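Side-chain contacts in glutathione S-transferase omega-like 2 (Saccharomyces cerevisiae, PDB 5LKB), which acts as a glutathione-dependent '1-Cys' thiol transferase and as a dehydroascorbate and dimethylarsinic acid reductase, and reacts with glutathionyl-(hydro)quinones: residues C46-R51 and G222-G227; V302-C307 and L344-S349; D143-Y146 and Q151-A154; S18-T23 and Y146-Q151; K261-E266 and L273-T278. All coordinates share one frame; numbering follows the deposited sequence.

Contact 1: C46-R51 and G222-G227; sequences CPWAHR and GVYKTG
Pro47 and Trp48, on the first turn of helix 47-58, receive the phenol of Tyr224 from helix 222-227. Just ahead of them Cys46, the active-site nucleophile, occupies the N-cap: its SG accepts from Ala49 N at 3.2 Å with a nearly straight N-H (176°), the capping bond that holds the sulfur over the start of the helix. A proline suits the next position, since the first turn of a helix asks for no backbone N-H donor there. Its ring lies head-on to the incoming tyrosine, with Pro47 CD 3.2 Å from Tyr224 OH, while Pro47 CG lies near the phenol plane, at its edge. Trp48 slides past the same ring in the opposite direction. Its NE1 comes within 3.7 Å of Tyr224 CE2, and its five-membered ring is tilted 30° to the phenol with centroids 5.5 Å apart, a pair that barely overlaps. Farther along, Arg51 turns a face of its guanidinium to the rim of the indole, Trp48 CE3 lying over the centre of that face. On the other helix, Tyr224 CG stands anti to the carbonyl carbon (chi1 -77°), which aims the ring across the domain boundary. Its hydroxyl is hydrogen-bonded to Tyr346 OH and to a bound glycerol, probably from the crystallisation liquor, and Arg15, a glutathione-binding residue, makes a cation-pi contact with the ring. No hydrogen bond crosses: apolar packing fixes the ring, and with Tyr224 OH 5.5 Å from Cys46 SG it is consistent with a place on the wall of the active-site pocket between the thioredoxin-like and helical domains.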
# COMPACT_ATOMS: atom_id res chain seq x y z
N CYS A 46 4.48 -11.53 15.43
CA CYS A 46 4.80 -10.40 16.29
C CYS A 46 6.27 -10.07 16.18
O CYS A 46 7.11 -10.94 16.44
CB CYS A 46 4.52 -10.78 17.77
SG CYS A 46 5.10 -9.58 18.94
N PRO A 47 6.65 -8.81 15.91
CA PRO A 47 8.06 -8.46 15.79
C PRO A 47 8.79 -8.44 17.13
O PRO A 47 10.02 -8.51 17.17
CB PRO A 47 8.01 -7.05 15.16
CG PRO A 47 6.76 -6.47 15.65
CD PRO A 47 5.78 -7.62 15.65
N TRP A 48 8.02 -8.24 18.20
CA TRP A 48 8.60 -8.25 19.55
C TRP A 48 8.99 -9.67 19.91
O TRP A 48 10.13 -9.95 20.33
CB TRP A 48 7.55 -7.63 20.51
CG TRP A 48 6.92 -6.34 20.04
CD1 TRP A 48 5.67 -6.21 19.50
CD2 TRP A 48 7.53 -5.04 19.94
NE1 TRP A 48 5.46 -4.93 19.08
CE2 TRP A 48 6.57 -4.18 19.36
CE3 TRP A 48 8.76 -4.50 20.32
CZ2 TRP A 48 6.81 -2.83 19.17
CZ3 TRP A 48 8.99 -3.18 20.14
CH2 TRP A 48 8.01 -2.34 19.55
N ALA A 49 8.04 -10.60 19.75
CA ALA A 49 8.34 -12.02 19.98
C ALA A 49 9.40 -12.52 19.02
O ALA A 49 10.23 -13.37 19.37
CB ALA A 49 7.05 -12.83 19.86
N HIS A 50 9.41 -12.02 17.78
CA HIS A 50 10.39 -12.45 16.82
C HIS A 50 11.81 -12.19 17.34
O HIS A 50 12.70 -12.95 17.09
CB HIS A 50 10.10 -11.79 15.45
CG HIS A 50 10.84 -12.38 14.29
ND1 HIS A 50 10.67 -11.90 12.99
CD2 HIS A 50 11.68 -13.43 14.20
CE1 HIS A 50 11.40 -12.63 12.17
NE2 HIS A 50 12.01 -13.58 12.88
N ARG A 51 12.02 -11.09 18.07
CA ARG A 51 13.34 -10.80 18.62
C ARG A 51 13.82 -11.96 19.43
O ARG A 51 14.99 -12.31 19.34
CB ARG A 51 13.28 -9.59 19.55
CG ARG A 51 12.80 -8.24 18.96
CD ARG A 51 12.53 -7.32 20.12
NE ARG A 51 12.52 -5.92 19.72
CZ ARG A 51 12.47 -4.92 20.58
NH1 ARG A 51 12.47 -5.19 21.89
NH2 ARG A 51 12.47 -3.68 20.13
N GLY A 222 7.19 3.05 16.10
CA GLY A 222 6.72 4.11 15.22
C GLY A 222 5.71 3.62 14.19
O GLY A 222 4.71 4.28 13.94
N VAL A 223 5.95 2.42 13.64
CA VAL A 223 4.97 1.91 12.66
C VAL A 223 3.62 1.64 13.30
O VAL A 223 2.59 1.83 12.66
CB VAL A 223 5.46 0.68 11.90
CG1 VAL A 223 6.73 1.00 11.13
CG2 VAL A 223 5.70 -0.55 12.83
N TYR A 224 3.57 1.26 14.60
CA TYR A 224 2.32 0.99 15.29
C TYR A 224 1.59 2.28 15.68
O TYR A 224 0.38 2.37 15.52
CB TYR A 224 2.58 0.18 16.55
CG TYR A 224 2.84 -1.28 16.29
CD1 TYR A 224 1.81 -2.16 16.14
CD2 TYR A 224 4.11 -1.77 16.27
CE1 TYR A 224 2.02 -3.52 15.92
CE2 TYR A 224 4.36 -3.15 16.01
CZ TYR A 224 3.29 -4.02 15.90
OH TYR A 224 3.47 -5.41 15.70
N LYS A 225 2.35 3.28 16.16
CA LYS A 225 1.73 4.60 16.40
C LYS A 225 1.14 5.19 15.11
O LYS A 225 0.11 5.88 15.15
CB LYS A 225 2.76 5.52 17.05
CG LYS A 225 3.19 5.08 18.47
CD LYS A 225 4.12 6.08 19.14
CE LYS A 225 5.45 6.07 18.49
NZ LYS A 225 6.44 6.94 19.20
N THR A 226 1.78 4.89 13.96
CA THR A 226 1.26 5.31 12.66
C THR A 226 0.01 4.51 12.29
O THR A 226 -1.02 5.10 11.97
CB THR A 226 2.35 5.15 11.60
OG1 THR A 226 3.49 5.93 11.92
CG2 THR A 226 1.83 5.57 10.24
N GLY A 227 0.09 3.18 12.29
CA GLY A 227 -0.99 2.40 11.73
C GLY A 227 -2.21 2.30 12.62
O GLY A 227 -3.32 2.10 12.12

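Contact 2: V302-C307 and L344-S349; sequences VQHFKC and LHYTRS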
# COMPACT_ATOMS: atom_id res chain seq x y z
N VAL A 302 3.72 -1.05 4.94
CA VAL A 302 3.43 -0.12 3.85
C VAL A 302 1.92 -0.02 3.57
O VAL A 302 1.32 1.06 3.69
CB VAL A 302 4.21 -0.50 2.59
CG1 VAL A 302 3.74 0.32 1.37
CG2 VAL A 302 5.67 -0.22 2.77
N GLN A 303 1.27 -1.13 3.24
CA GLN A 303 -0.15 -1.10 2.92
C GLN A 303 -1.04 -0.97 4.13
O GLN A 303 -2.03 -0.22 4.12
CB GLN A 303 -0.54 -2.34 2.12
CG GLN A 303 -1.91 -2.38 1.52
CD GLN A 303 -3.03 -2.64 2.47
OE1 GLN A 303 -2.90 -3.38 3.44
NE2 GLN A 303 -4.18 -2.03 2.21
N HIS A 304 -0.75 -1.76 5.14
CA HIS A 304 -1.67 -1.99 6.22
C HIS A 304 -1.57 -0.90 7.26
O HIS A 304 -2.62 -0.46 7.82
CB HIS A 304 -1.36 -3.34 6.87
CG HIS A 304 -2.28 -3.70 7.99
ND1 HIS A 304 -3.59 -4.11 7.81
CD2 HIS A 304 -2.02 -3.78 9.32
CE1 HIS A 304 -4.11 -4.37 9.01
NE2 HIS A 304 -3.18 -4.15 9.93
N PHE A 305 -0.37 -0.48 7.61
CA PHE A 305 -0.17 0.63 8.53
C PHE A 305 0.06 1.96 7.81
O PHE A 305 0.33 2.99 8.44
CB PHE A 305 1.00 0.36 9.51
CG PHE A 305 0.68 -0.60 10.65
CD1 PHE A 305 -0.64 -1.06 10.92
CD2 PHE A 305 1.68 -1.00 11.54
CE1 PHE A 305 -0.96 -1.90 12.03
CE2 PHE A 305 1.37 -1.78 12.64
CZ PHE A 305 0.05 -2.27 12.88
N LYS A 306 -0.09 2.00 6.49
CA LYS A 306 -0.03 3.23 5.72
C LYS A 306 1.31 3.92 5.83
O LYS A 306 1.42 5.15 5.63
CB LYS A 306 -1.22 4.18 5.99
CG LYS A 306 -2.58 3.51 5.92
CD LYS A 306 -3.68 4.51 6.29
CE LYS A 306 -5.07 3.84 6.11
NZ LYS A 306 -5.41 2.53 6.84
N CYS A 307 2.38 3.13 6.00
CA CYS A 307 3.72 3.66 6.11
C CYS A 307 4.32 3.62 4.73
O CYS A 307 5.16 2.79 4.39
CB CYS A 307 4.49 2.76 7.04
SG CYS A 307 4.08 3.01 8.83
N LEU A 344 -1.08 -12.60 7.47
CA LEU A 344 -2.40 -12.97 7.97
C LEU A 344 -2.71 -12.30 9.29
O LEU A 344 -3.80 -11.76 9.49
CB LEU A 344 -2.53 -14.49 8.08
CG LEU A 344 -2.59 -15.28 6.77
CD1 LEU A 344 -2.38 -16.75 7.10
CD2 LEU A 344 -3.97 -15.02 6.13
N HIS A 345 -1.76 -12.30 10.23
CA HIS A 345 -2.06 -11.70 11.54
C HIS A 345 -2.60 -10.29 11.39
O HIS A 345 -3.67 -9.94 11.92
CB HIS A 345 -0.83 -11.66 12.44
CG HIS A 345 -1.03 -10.77 13.61
ND1 HIS A 345 -1.97 -11.08 14.57
CD2 HIS A 345 -0.54 -9.54 13.92
CE1 HIS A 345 -2.05 -10.06 15.42
NE2 HIS A 345 -1.19 -9.12 15.05
N TYR A 346 -1.82 -9.42 10.74
CA TYR A 346 -2.16 -8.02 10.75
C TYR A 346 -3.45 -7.78 9.98
O TYR A 346 -4.34 -7.09 10.46
CB TYR A 346 -1.02 -7.22 10.15
CG TYR A 346 0.21 -7.01 11.08
CD1 TYR A 346 1.25 -7.93 11.11
CD2 TYR A 346 0.33 -5.86 11.85
CE1 TYR A 346 2.34 -7.70 11.89
CE2 TYR A 346 1.41 -5.64 12.67
CZ TYR A 346 2.41 -6.57 12.69
OH TYR A 346 3.57 -6.40 13.42
N THR A 347 -3.54 -8.35 8.78
CA THR A 347 -4.67 -8.02 7.92
C THR A 347 -5.98 -8.66 8.38
O THR A 347 -7.06 -8.12 8.10
CB THR A 347 -4.39 -8.42 6.48
OG1 THR A 347 -4.22 -9.82 6.40
CG2 THR A 347 -3.19 -7.64 5.91
N ARG A 348 -5.91 -9.81 9.04
CA ARG A 348 -7.11 -10.50 9.50
C ARG A 348 -7.51 -10.12 10.91
O ARG A 348 -8.67 -10.33 11.26
CB ARG A 348 -6.91 -12.01 9.47
CG ARG A 348 -6.50 -12.61 8.13
CD ARG A 348 -7.61 -12.38 7.11
NE ARG A 348 -7.33 -13.11 5.87
CZ ARG A 348 -7.52 -14.41 5.69
NH1 ARG A 348 -8.08 -15.16 6.66
NH2 ARG A 348 -7.12 -14.98 4.57
N SER A 349 -6.63 -9.51 11.70
CA SER A 349 -7.00 -9.20 13.08
C SER A 349 -7.40 -7.75 13.31
O SER A 349 -8.15 -7.48 14.24
CB SER A 349 -5.84 -9.50 14.03
OG SER A 349 -5.34 -10.82 13.89
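His304 and Tyr346 meet inside the helical C-terminal domain of the GST fold, where the end of helix 285-304 packs against helix 339-349. The two side chains cross at about a right angle. Tyr346 CB sits over one face of the imidazole, 4.0 Å from its centroid, a CH-pi contact that suits a flat aromatic lying close to a helix backbone. The imidazole also presses on that backbone: His304 CE1 is 3.1 Å from Tyr346 O, whereas NE2, close to the same oxygen, has too poor an angle for a hydrogen bond and is instead paired with His350 ND1. With its CG anti to the backbone N (chi1 -179°), His304 extends its ring over the helix and reaches the methyl CG2 of Thr347 as well. Were His304 replaced by an alanine, Tyr346 CB would probably lose its aromatic cover and His350 ND1 its mate. Phe305 completes the packing from the turn after the helix. The edge of Tyr346 is directed to its face in an offset T-shaped pair, planes at 84° and centroids 5.4 Å apart. Phenylalanine fits there because the tyrosine offers it ring carbons. The tyrosine hydroxyl, by contrast, is used: it is hydrogen-bonded to Tyr224 OH and Tyr301 OH. The closest approach of the aromatic pair is between Phe305 CZ and Tyr346 CE2, 3.6 Å apart.

Contact 3: D143-Y146 and Q151-A154; sequences DLYY and QYSA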
# COMPACT_ATOMS: atom_id res chain seq x y z
N ASP A 143 -4.72 -17.69 29.86
CA ASP A 143 -4.65 -18.74 30.90
C ASP A 143 -3.31 -18.74 31.62
O ASP A 143 -3.26 -18.98 32.82
CB ASP A 143 -4.95 -20.13 30.33
CG ASP A 143 -6.37 -20.25 29.74
OD1 ASP A 143 -7.33 -19.64 30.26
OD2 ASP A 143 -6.53 -21.01 28.75
N LEU A 144 -2.21 -18.54 30.89
CA LEU A 144 -0.89 -18.41 31.50
C LEU A 144 -0.81 -17.17 32.39
O LEU A 144 -0.25 -17.22 33.50
CB LEU A 144 0.20 -18.34 30.42
CG LEU A 144 0.30 -19.58 29.57
CD1 LEU A 144 1.17 -19.37 28.27
CD2 LEU A 144 0.86 -20.75 30.39
N TYR A 145 -1.38 -16.06 31.93
CA TYR A 145 -1.36 -14.80 32.66
C TYR A 145 -2.13 -14.93 33.98
O TYR A 145 -1.63 -14.54 35.04
CB TYR A 145 -1.93 -13.65 31.78
CG TYR A 145 -0.90 -13.04 30.85
CD1 TYR A 145 -0.63 -13.58 29.60
CD2 TYR A 145 -0.24 -11.91 31.21
CE1 TYR A 145 0.33 -13.02 28.79
CE2 TYR A 145 0.72 -11.33 30.40
CZ TYR A 145 1.00 -11.90 29.17
OH TYR A 145 2.00 -11.28 28.42
N TYR A 146 -3.34 -15.50 33.93
CA TYR A 146 -4.14 -15.64 35.15
C TYR A 146 -3.52 -16.67 36.10
O TYR A 146 -3.60 -16.51 37.33
CB TYR A 146 -5.58 -16.01 34.78
CG TYR A 146 -6.39 -14.91 34.14
CD1 TYR A 146 -6.35 -13.60 34.64
CD2 TYR A 146 -7.22 -15.15 33.05
CE1 TYR A 146 -7.12 -12.57 34.06
CE2 TYR A 146 -7.99 -14.11 32.47
CZ TYR A 146 -7.92 -12.84 32.97
OH TYR A 146 -8.67 -11.82 32.43
N GLN A 151 -4.95 -11.64 39.43
CA GLN A 151 -5.44 -10.27 39.39
C GLN A 151 -4.98 -9.51 38.15
O GLN A 151 -5.19 -8.30 38.08
CB GLN A 151 -4.96 -9.52 40.65
CG GLN A 151 -5.87 -9.69 41.86
CD GLN A 151 -6.05 -11.13 42.24
OE1 GLN A 151 -5.13 -11.76 42.77
NE2 GLN A 151 -7.22 -11.69 41.95
N TYR A 152 -4.35 -10.19 37.19
CA TYR A 152 -3.83 -9.49 36.01
C TYR A 152 -4.98 -8.81 35.27
O TYR A 152 -6.05 -9.40 35.09
CB TYR A 152 -3.12 -10.48 35.09
CG TYR A 152 -2.38 -9.82 33.94
CD1 TYR A 152 -1.18 -9.14 34.14
CD2 TYR A 152 -2.91 -9.83 32.65
CE1 TYR A 152 -0.49 -8.52 33.07
CE2 TYR A 152 -2.24 -9.18 31.60
CZ TYR A 152 -1.03 -8.57 31.82
OH TYR A 152 -0.39 -7.93 30.80
N SER A 153 -4.76 -7.58 34.82
CA SER A 153 -5.81 -6.87 34.10
C SER A 153 -5.23 -5.89 33.08
O SER A 153 -5.63 -4.73 33.01
CB SER A 153 -6.73 -6.14 35.08
OG SER A 153 -5.99 -5.13 35.73
N ALA A 154 -4.29 -6.36 32.28
CA ALA A 154 -3.83 -5.66 31.08
C ALA A 154 -3.98 -6.61 29.90
O ALA A 154 -4.61 -7.65 30.00
CB ALA A 154 -2.40 -5.17 31.27
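Tyr145 and Tyr152 form the heart of this contact, their rings meeting obliquely at 41° with centroids 4.7 Å apart. Neither a stack nor an edge-to-face pair results: Tyr145 lowers one side of its ring onto a face of Tyr152, so that CD2 lies 3.4 Å above that plane and toward its rim. The next atom round, Tyr145 CE2, is 3.6 Å from Tyr152 OH. Beside them Tyr146 presents a ring edge to the loop, its CE1 standing 3.5 Å from Tyr152 O. The opposite face of Tyr152 carries the backbone N of Ala154, because the chain bends back behind the ring and leaves it sandwiched between helix and loop. Topologically this is the thioredoxin-like N-terminal domain, and helix 141-148 is consistent with the second helix of that fold, joined to strand 160-163 by the loop that includes Tyr152. Tyrosine suits both main positions, a flat carbon surface being needed between the segments and a hydroxyl at the far end. Tyr152 CG, anti to the backbone N (chi1 -172°), swings the ring in toward the helix, and its OH is hydrogen-bonded to Arg155 O, the backbone of a glutathione-binding residue. In the outer shell, Tyr145 OH is held by Thr157 O and Asn172 ND2, while the ring of Tyr146 has an edge-to-face partner in Phe156.

Contact 4: S18-T23 and Y146-Q151; sequences SSFRET and YKSDPQ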
# COMPACT_ATOMS: atom_id res chain seq x y z
N SER A 18 4.96 -3.39 29.97
CA SER A 18 4.91 -4.79 30.35
C SER A 18 5.11 -4.96 31.85
O SER A 18 5.95 -4.31 32.47
CB SER A 18 6.04 -5.54 29.67
OG SER A 18 5.93 -5.41 28.28
N SER A 19 4.36 -5.91 32.40
CA SER A 19 4.24 -6.09 33.84
C SER A 19 5.22 -7.09 34.42
O SER A 19 5.49 -7.00 35.62
CB SER A 19 2.86 -6.61 34.20
OG SER A 19 1.91 -5.73 33.66
N PHE A 20 5.78 -8.02 33.65
CA PHE A 20 6.61 -9.09 34.20
C PHE A 20 8.05 -8.79 33.79
O PHE A 20 8.40 -8.88 32.61
CB PHE A 20 6.17 -10.48 33.77
CG PHE A 20 4.78 -10.82 34.20
CD1 PHE A 20 3.70 -10.49 33.40
CD2 PHE A 20 4.55 -11.44 35.42
CE1 PHE A 20 2.41 -10.80 33.79
CE2 PHE A 20 3.26 -11.72 35.83
CZ PHE A 20 2.18 -11.40 35.00
N ARG A 21 8.90 -8.49 34.75
CA ARG A 21 10.18 -7.90 34.46
C ARG A 21 11.33 -8.55 35.23
O ARG A 21 12.41 -7.96 35.33
CB ARG A 21 10.10 -6.41 34.79
CG ARG A 21 8.90 -5.71 34.10
CD ARG A 21 8.93 -5.69 32.53
NE ARG A 21 10.03 -4.83 32.07
CZ ARG A 21 9.91 -3.54 31.75
NH1 ARG A 21 8.74 -2.92 31.83
NH2 ARG A 21 10.97 -2.83 31.41
N GLU A 22 11.13 -9.79 35.62
CA GLU A 22 12.16 -10.50 36.38
C GLU A 22 13.23 -11.11 35.48
O GLU A 22 13.16 -11.05 34.24
CB GLU A 22 11.53 -11.52 37.33
CG GLU A 22 11.16 -10.83 38.71
CD GLU A 22 12.31 -10.82 39.70
OE1 GLU A 22 13.41 -11.22 39.31
OE2 GLU A 22 12.04 -10.38 40.86
N THR A 23 14.26 -11.68 36.10
CA THR A 23 15.39 -12.24 35.38
C THR A 23 15.66 -13.64 35.89
O THR A 23 14.98 -14.13 36.79
CB THR A 23 16.63 -11.34 35.47
OG1 THR A 23 17.58 -11.77 34.49
CG2 THR A 23 17.26 -11.36 36.90
N TYR A 146 -3.34 -15.50 33.93
CA TYR A 146 -4.14 -15.64 35.15
C TYR A 146 -3.52 -16.67 36.10
O TYR A 146 -3.60 -16.51 37.33
CB TYR A 146 -5.58 -16.01 34.78
CG TYR A 146 -6.39 -14.91 34.14
CD1 TYR A 146 -6.35 -13.60 34.64
CD2 TYR A 146 -7.22 -15.15 33.05
CE1 TYR A 146 -7.12 -12.57 34.06
CE2 TYR A 146 -7.99 -14.11 32.47
CZ TYR A 146 -7.92 -12.84 32.97
OH TYR A 146 -8.67 -11.82 32.43
N LYS A 147 -2.92 -17.73 35.57
CA LYS A 147 -2.17 -18.66 36.42
C LYS A 147 -1.08 -17.93 37.19
O LYS A 147 -0.96 -18.08 38.42
CB LYS A 147 -1.57 -19.79 35.57
CG LYS A 147 -0.80 -20.84 36.37
CD LYS A 147 -1.69 -21.49 37.45
CE LYS A 147 -0.89 -22.50 38.24
NZ LYS A 147 -1.72 -23.17 39.29
N SER A 148 -0.27 -17.13 36.51
CA SER A 148 0.80 -16.40 37.16
C SER A 148 0.24 -15.40 38.17
O SER A 148 0.75 -15.31 39.30
CB SER A 148 1.64 -15.69 36.10
OG SER A 148 2.96 -15.36 36.52
N ASP A 149 -0.82 -14.68 37.81
CA ASP A 149 -1.32 -13.57 38.62
C ASP A 149 -2.82 -13.50 38.35
O ASP A 149 -3.25 -13.00 37.30
CB ASP A 149 -0.62 -12.25 38.28
CG ASP A 149 -1.25 -11.07 38.97
OD1 ASP A 149 -2.10 -11.29 39.84
OD2 ASP A 149 -0.90 -9.91 38.62
N PRO A 150 -3.63 -14.10 39.23
CA PRO A 150 -5.09 -14.06 39.04
C PRO A 150 -5.67 -12.66 38.97
O PRO A 150 -6.78 -12.50 38.47
CB PRO A 150 -5.61 -14.85 40.25
CG PRO A 150 -4.49 -15.83 40.52
CD PRO A 150 -3.24 -14.99 40.33
N GLN A 151 -4.95 -11.64 39.43
CA GLN A 151 -5.44 -10.27 39.39
C GLN A 151 -4.98 -9.51 38.15
O GLN A 151 -5.19 -8.30 38.08
CB GLN A 151 -4.96 -9.52 40.65
CG GLN A 151 -5.87 -9.69 41.86
CD GLN A 151 -6.05 -11.13 42.24
OE1 GLN A 151 -5.13 -11.76 42.77
NE2 GLN A 151 -7.22 -11.69 41.95
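Phe20 and Ser148 are brought together by their first torsions: Phe20 CG lies anti to the carbonyl carbon (chi1 -61°), sending the ring out from its extended backbone, and Ser148 OG lies roughly opposite the backbone N (chi1 -158°), turned to meet it. The ring carbon Phe20 CE2 comes 3.7 Å from Ser148 OG, an oblique approach without a hydrogen bond. That hydroxyl has its polar partner elsewhere, accepting from the backbone Ile169 N, which suits a small serine at the end of a helix beside a strand. Asp149 adds only its methylene: its CB stands near the plane of the phenylalanine, at the edge, 4.4 Å from Phe20 CZ. The carboxylate is turned away to its own backbone, where Asp149 OD1 accepts from Gln151 N at 2.9 Å, with the N-H coming from above the carboxylate plane. This is an Asx turn. Asp149 is also the first residue to leave helical angles, and aspartate is well suited there because its short side chain can reach the N-H two residues on, steadying the bend. Phe20 thus rests an apolar ring on a helix end at the protein surface. Backbone bonds from Phe20 to Asn172 and from Glu22 to Val170 lay the 18-23 segment alongside strand 168-171, an edge strand of the sheet, and the Phe20 ring, also touching Ile169, bridges from that edge to the end of helix 141-148.

Contact 5: K261-E266 and L273-T278; sequences KAKYGE and LGEFFT
Tyr264 OH is gripped from two sides, giving its proton to Glu275 OE1 in a very short bond of 2.5 Å and accepting from Lys263 NZ at 2.8 Å. The circle closes through a salt bridge, Lys263 NZ also reaching Glu275 OE2 at 2.8 Å. Both carboxylate oxygens are met on their syn sides, the tyrosine on a lone pair of OE1 and the ammonium somewhat out of the plane. The carboxylate stands at the edge of the phenol, the two planes 70° apart. Lys263, fully extended with CG anti to the backbone N (chi1 177°), runs beside the tyrosine and lays its own CG over one face of the ring. A lysine can span this distance, and its charge would probably make the phenol a stronger donor to the carboxylate. A phenylalanine in place of Tyr264 would probably leave Glu275 OE1 without its donor and let the carboxylate turn about its remaining tie to lysine. Next comes Gly265, whose positive phi (86°) would jam a side chain against the preceding carbonyl. Such a glycine is typical of a helix C-terminus, here that of helix 232-264 in the GST C-terminal domain, tied at the surface to the type I turn 273-276.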
# COMPACT_ATOMS: atom_id res chain seq x y z
N LYS A 261 33.66 -0.37 1.50
CA LYS A 261 34.09 -0.36 0.10
C LYS A 261 35.55 0.07 -0.00
O LYS A 261 36.33 -0.50 -0.78
CB LYS A 261 33.18 0.58 -0.68
CG LYS A 261 33.05 0.32 -2.20
N ALA A 262 35.95 1.07 0.78
CA ALA A 262 37.35 1.50 0.79
C ALA A 262 38.25 0.45 1.43
O ALA A 262 39.35 0.15 0.94
CB ALA A 262 37.44 2.80 1.56
N LYS A 263 37.81 -0.11 2.55
CA LYS A 263 38.62 -1.10 3.24
C LYS A 263 38.88 -2.30 2.34
O LYS A 263 40.01 -2.80 2.28
CB LYS A 263 37.93 -1.52 4.53
CG LYS A 263 38.66 -2.60 5.30
CD LYS A 263 38.02 -2.81 6.65
CE LYS A 263 38.78 -3.85 7.45
NZ LYS A 263 37.87 -4.54 8.38
N TYR A 264 37.88 -2.73 1.60
CA TYR A 264 37.91 -4.03 0.94
C TYR A 264 37.75 -3.99 -0.57
O TYR A 264 38.06 -4.99 -1.23
CB TYR A 264 36.80 -4.93 1.50
CG TYR A 264 37.01 -5.42 2.91
CD1 TYR A 264 38.27 -5.78 3.37
CD2 TYR A 264 35.93 -5.55 3.77
CE1 TYR A 264 38.45 -6.24 4.66
CE2 TYR A 264 36.10 -6.02 5.06
CZ TYR A 264 37.37 -6.37 5.49
OH TYR A 264 37.56 -6.84 6.77
N GLY A 265 37.28 -2.88 -1.14
CA GLY A 265 37.01 -2.84 -2.56
C GLY A 265 35.62 -3.35 -2.85
O GLY A 265 35.21 -4.40 -2.34
N GLU A 266 34.89 -2.63 -3.70
CA GLU A 266 33.49 -2.96 -4.00
C GLU A 266 33.33 -4.40 -4.49
O GLU A 266 32.24 -4.96 -4.36
CB GLU A 266 32.92 -1.98 -5.04
N LEU A 273 29.95 -7.59 3.42
CA LEU A 273 28.74 -7.97 4.14
C LEU A 273 29.05 -8.58 5.50
O LEU A 273 28.25 -8.43 6.44
CB LEU A 273 27.89 -8.92 3.26
CG LEU A 273 27.21 -8.37 2.00
CD1 LEU A 273 26.48 -9.53 1.25
CD2 LEU A 273 26.30 -7.29 2.45
N GLY A 274 30.21 -9.23 5.64
CA GLY A 274 30.61 -9.80 6.92
C GLY A 274 30.80 -8.78 8.02
O GLY A 274 30.88 -9.17 9.19
N GLU A 275 30.87 -7.49 7.68
CA GLU A 275 30.97 -6.43 8.66
C GLU A 275 29.88 -5.38 8.52
O GLU A 275 29.97 -4.32 9.14
CB GLU A 275 32.36 -5.79 8.55
CG GLU A 275 33.46 -6.74 9.12
CD GLU A 275 34.86 -6.47 8.54
OE1 GLU A 275 35.59 -7.45 8.20
OE2 GLU A 275 35.20 -5.28 8.41
N PHE A 276 28.84 -5.66 7.73
CA PHE A 276 27.84 -4.63 7.37
C PHE A 276 26.67 -4.68 8.34
O PHE A 276 25.68 -5.37 8.10
CB PHE A 276 27.42 -4.81 5.92
CG PHE A 276 26.50 -3.74 5.42
CD1 PHE A 276 26.80 -2.39 5.56
CD2 PHE A 276 25.33 -4.09 4.75
CE1 PHE A 276 25.91 -1.39 5.08
CE2 PHE A 276 24.48 -3.12 4.25
CZ PHE A 276 24.77 -1.77 4.40
N PHE A 277 26.78 -3.97 9.48
CA PHE A 277 25.82 -4.00 10.58
C PHE A 277 25.58 -2.59 11.11
O PHE A 277 26.31 -1.65 10.82
CB PHE A 277 26.30 -4.92 11.74
CG PHE A 277 26.60 -6.32 11.29
CD1 PHE A 277 25.56 -7.21 11.11
CD2 PHE A 277 27.90 -6.73 11.04
CE1 PHE A 277 25.80 -8.49 10.70
CE2 PHE A 277 28.13 -8.02 10.63
CZ PHE A 277 27.07 -8.91 10.45
N THR A 278 24.49 -2.44 11.85
CA THR A 278 24.05 -1.11 12.30
C THR A 278 25.03 -0.50 13.30
O THR A 278 25.29 0.71 13.25
CB THR A 278 22.65 -1.12 12.90
OG1 THR A 278 22.51 -2.14 13.91
CG2 THR A 278 21.58 -1.34 11.78

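How the contacts relate
From the N terminus, segment 18-23 opens contact 4 and segment 46-51 opens contact 1. Contact 3 is a local closure, 143-146 to 151-154, lying wholly within the long loop of contact 1. Contact 4 ends on the same helix end and crosses contact 1, since their segments alternate; it meets contact 3 where Phe20 packs on Tyr145 and Tyr152. Contact 1 closes at 222-227, tying the thioredoxin-like domain to the helical one. Contact 5 then closes a short loop at the far end of helix 232-264, remote from the rest. Contact 2 follows last in series, joining two late helices, yet touches contact 1 through Tyr224 and Tyr346.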